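Local coordinates for putative exported protein (Bacteroides fragilis, PDB 3FZX) that is of unknown function but binds calcium ions and has a YmcC-like beta-barrel fold, consistent with a role in lipid binding, at residues 46-54 with 66-75. Numbering follows the deposited sequence. Where two conformers were deposited one is given.
Sequences SGMEVVANY and SGQMVARCSD
Arg-72 grips the carboxylate of Glu-49 side-on where residues 47-54 and 66-74, parts of the hairpin strands 47-58 and 63-74, pair antiparallel in the barrel wall. From CB, which lies 3.1 Å from Glu-49 OE1, the arginine chain runs alongside the glutamate; CG and CD keep near the same oxygen, and a bend at chi3 (54°) turns the guanidinium back to it. NE then meets Glu-49 OE1 at 2.8 Å, with that oxygen tilted out of the guanidinium plane, whereas NH2 reaches the syn lone pair of Glu-49 OE2 at 2.9 Å in a nearly straight bond (175°). Val-51 and Val-70 share this face, and farther on the nearly coplanar amides of Asn-53 and Gln-68 join by a weak ND2 to OE1 bond. On the opposite face, which carries Tyr-54 and Met-69, Gly-67 CA sits 3.8 Å from the centroid of the Tyr-54 ring in a CH-pi contact. The ring edge meets CG of the selenomethionine Met-69. Paired backbone bonds at Val-50/Ala-71, Ala-52/Met-69 and Tyr-54/Gly-67 set the register. In the second subunit, Arg-130 and Tyr-132 also bind the Glu-49 carboxylate, while the carbonyls of Met-102 and Thr-128 take up Arg-72. The buried ion pair thus ties the hairpin into the dimer interface, its charges probably balanced within a network shared by both subunits.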
loop_
_atom_site.group_PDB
_atom_site.type_symbol
_atom_site.label_atom_id
_atom_site.label_comp_id
_atom_site.label_asym_id
_atom_site.label_seq_id
_atom_site.Cartn_x
_atom_site.Cartn_y
_atom_site.Cartn_z
ATOM N N SER A 46 -12.784 1.600 13.545
ATOM C CA SER A 46 -12.490 0.259 13.036
ATOM C C SER A 46 -11.146 -0.352 13.456
ATOM O O SER A 46 -10.788 -1.419 12.936
ATOM C CB SER A 46 -12.523 0.309 11.508
ATOM O OG SER A 46 -11.495 1.164 11.050
ATOM N N GLY A 47 -10.402 0.289 14.363
ATOM C CA GLY A 47 -9.042 -0.153 14.682
ATOM C C GLY A 47 -7.996 0.957 14.610
ATOM O O GLY A 47 -8.300 2.105 14.349
HETATM N N MSE A 48 -6.750 0.593 14.807
HETATM C CA MSE A 48 -5.651 1.539 14.970
HETATM C C MSE A 48 -4.754 1.681 13.729
HETATM O O MSE A 48 -4.627 0.751 12.932
HETATM C CB MSE A 48 -4.822 1.019 16.145
HETATM C CG MSE A 48 -3.518 1.693 16.451
HETATM SE SE MSE A 48 -3.103 1.293 18.380
HETATM C CE MSE A 48 -3.055 -0.675 18.251
ATOM N N GLU A 49 -4.130 2.851 13.599
ATOM C CA GLU A 49 -3.145 3.132 12.569
ATOM C C GLU A 49 -1.842 3.547 13.252
ATOM O O GLU A 49 -1.850 4.464 14.082
ATOM C CB GLU A 49 -3.599 4.286 11.691
ATOM C CG GLU A 49 -2.714 4.510 10.464
ATOM C CD GLU A 49 -3.233 3.801 9.232
ATOM O OE1 GLU A 49 -3.972 2.793 9.366
ATOM O OE2 GLU A 49 -2.914 4.272 8.109
ATOM N N VAL A 50 -0.734 2.895 12.898
ATOM C CA VAL A 50 0.595 3.229 13.457
ATOM C C VAL A 50 1.512 3.631 12.311
ATOM O O VAL A 50 1.650 2.887 11.357
ATOM C CB VAL A 50 1.230 2.045 14.227
ATOM C CG1 VAL A 50 2.738 2.266 14.460
ATOM C CG2 VAL A 50 0.524 1.793 15.546
ATOM N N VAL A 51 2.097 4.819 12.389
ATOM C CA VAL A 51 3.086 5.282 11.429
ATOM C C VAL A 51 4.436 5.126 12.142
ATOM O O VAL A 51 4.620 5.657 13.246
ATOM C CB VAL A 51 2.822 6.765 11.021
ATOM C CG1 VAL A 51 3.983 7.345 10.204
ATOM C CG2 VAL A 51 1.492 6.898 10.234
ATOM N N ALA A 52 5.368 4.381 11.533
ATOM C CA ALA A 52 6.702 4.199 12.112
ATOM C C ALA A 52 7.780 4.606 11.115
ATOM O O ALA A 52 7.590 4.458 9.926
ATOM C CB ALA A 52 6.912 2.760 12.534
ATOM N N ASN A 53 8.885 5.143 11.623
ATOM C CA ASN A 53 10.089 5.392 10.824
ATOM C C ASN A 53 10.986 4.164 10.852
ATOM O O ASN A 53 11.160 3.570 11.914
ATOM C CB ASN A 53 10.888 6.541 11.411
ATOM C CG ASN A 53 10.110 7.831 11.439
ATOM O OD1 ASN A 53 10.115 8.537 12.439
ATOM N ND2 ASN A 53 9.418 8.139 10.359
ATOM N N TYR A 54 11.545 3.788 9.702
ATOM C CA TYR A 54 12.512 2.692 9.631
ATOM C C TYR A 54 13.851 3.217 9.177
ATOM O O TYR A 54 13.914 4.204 8.433
ATOM C CB TYR A 54 12.064 1.561 8.706
ATOM C CG TYR A 54 11.908 1.916 7.241
ATOM C CD1 TYR A 54 13.007 1.906 6.368
ATOM C CD2 TYR A 54 10.660 2.225 6.716
ATOM C CE1 TYR A 54 12.863 2.225 5.013
ATOM C CE2 TYR A 54 10.506 2.543 5.364
ATOM C CZ TYR A 54 11.610 2.539 4.524
ATOM O OH TYR A 54 11.438 2.829 3.199
ATOM N N SER A 66 16.299 4.941 4.807
ATOM C CA SER A 66 15.247 5.192 5.776
ATOM C C SER A 66 13.998 5.771 5.147
ATOM O O SER A 66 14.025 6.396 4.083
ATOM C CB SER A 66 15.716 6.052 6.947
ATOM O OG SER A 66 16.467 7.144 6.514
ATOM N N GLY A 67 12.881 5.503 5.807
ATOM C CA GLY A 67 11.587 5.939 5.335
ATOM C C GLY A 67 10.548 5.770 6.414
ATOM O O GLY A 67 10.873 5.695 7.609
ATOM N N GLN A 68 9.298 5.756 5.986
ATOM C CA GLN A 68 8.197 5.569 6.889
ATOM C C GLN A 68 7.429 4.382 6.406
ATOM O O GLN A 68 7.490 4.029 5.240
ATOM C CB GLN A 68 7.296 6.787 6.921
ATOM C CG GLN A 68 7.968 7.991 7.525
ATOM C CD GLN A 68 6.972 9.041 7.980
ATOM O OE1 GLN A 68 7.036 9.514 9.110
ATOM N NE2 GLN A 68 6.032 9.397 7.109
HETATM N N MSE A 69 6.739 3.738 7.331
HETATM C CA MSE A 69 5.866 2.630 6.998
HETATM C C MSE A 69 4.638 2.648 7.901
HETATM O O MSE A 69 4.566 3.450 8.841
HETATM C CB MSE A 69 6.638 1.322 7.039
HETATM C CG MSE A 69 7.531 1.159 8.211
HETATM SE SE MSE A 69 6.689 -0.027 9.383
HETATM C CE MSE A 69 7.280 -1.678 8.460
ATOM N N VAL A 70 3.688 1.777 7.598
ATOM C CA VAL A 70 2.440 1.742 8.332
ATOM C C VAL A 70 2.025 0.336 8.736
ATOM O O VAL A 70 2.203 -0.615 7.979
ATOM C CB VAL A 70 1.341 2.431 7.505
ATOM C CG1 VAL A 70 -0.017 2.311 8.177
ATOM C CG2 VAL A 70 1.728 3.893 7.316
ATOM N N ALA A 71 1.506 0.228 9.964
ATOM C CA ALA A 71 0.898 -0.992 10.491
ATOM C C ALA A 71 -0.524 -0.570 10.854
ATOM O O ALA A 71 -0.721 0.553 11.348
ATOM C CB ALA A 71 1.608 -1.471 11.728
ATOM N N ARG A 72 -1.502 -1.452 10.620
ATOM C CA ARG A 72 -2.885 -1.130 10.880
ATOM C C ARG A 72 -3.833 -2.293 11.129
ATOM O O ARG A 72 -3.647 -3.392 10.623
ATOM C CB ARG A 72 -3.493 -0.275 9.751
ATOM C CG ARG A 72 -3.672 -0.978 8.434
ATOM C CD ARG A 72 -4.637 -0.280 7.439
ATOM N NE ARG A 72 -4.313 1.115 7.159
ATOM C CZ ARG A 72 -4.723 1.801 6.089
ATOM N NH1 ARG A 72 -5.410 1.223 5.109
ATOM N NH2 ARG A 72 -4.395 3.084 5.970
ATOM N N CYS A 73 -4.881 -1.959 11.874
ATOM C CA CYS A 73 -5.994 -2.824 12.166
ATOM C C CYS A 73 -7.201 -2.155 11.547
ATOM O O CYS A 73 -7.466 -0.993 11.804
ATOM C CB CYS A 73 -6.196 -2.908 13.685
ATOM S SG CYS A 73 -6.545 -4.521 14.212
ATOM N N SER A 74 -7.898 -2.878 10.696
ATOM C CA SER A 74 -9.152 -2.419 10.150
ATOM C C SER A 74 -10.182 -3.554 10.238
ATOM O O SER A 74 -9.973 -4.647 9.711
ATOM C CB SER A 74 -8.991 -1.962 8.730
ATOM O OG SER A 74 -10.277 -1.620 8.267
ATOM N N ASP A 75 -11.292 -3.267 10.907
ATOM C CA ASP A 75 -12.279 -4.272 11.287
ATOM C C ASP A 75 -11.521 -5.301 12.114
ATOM O O ASP A 75 -10.783 -4.911 13.042
ATOM C CB ASP A 75 -13.044 -4.822 10.073
ATOM C CG ASP A 75 -14.065 -3.814 9.516
ATOM O OD1 ASP A 75 -14.467 -2.870 10.247
ATOM O OD2 ASP A 75 -14.478 -3.978 8.341
#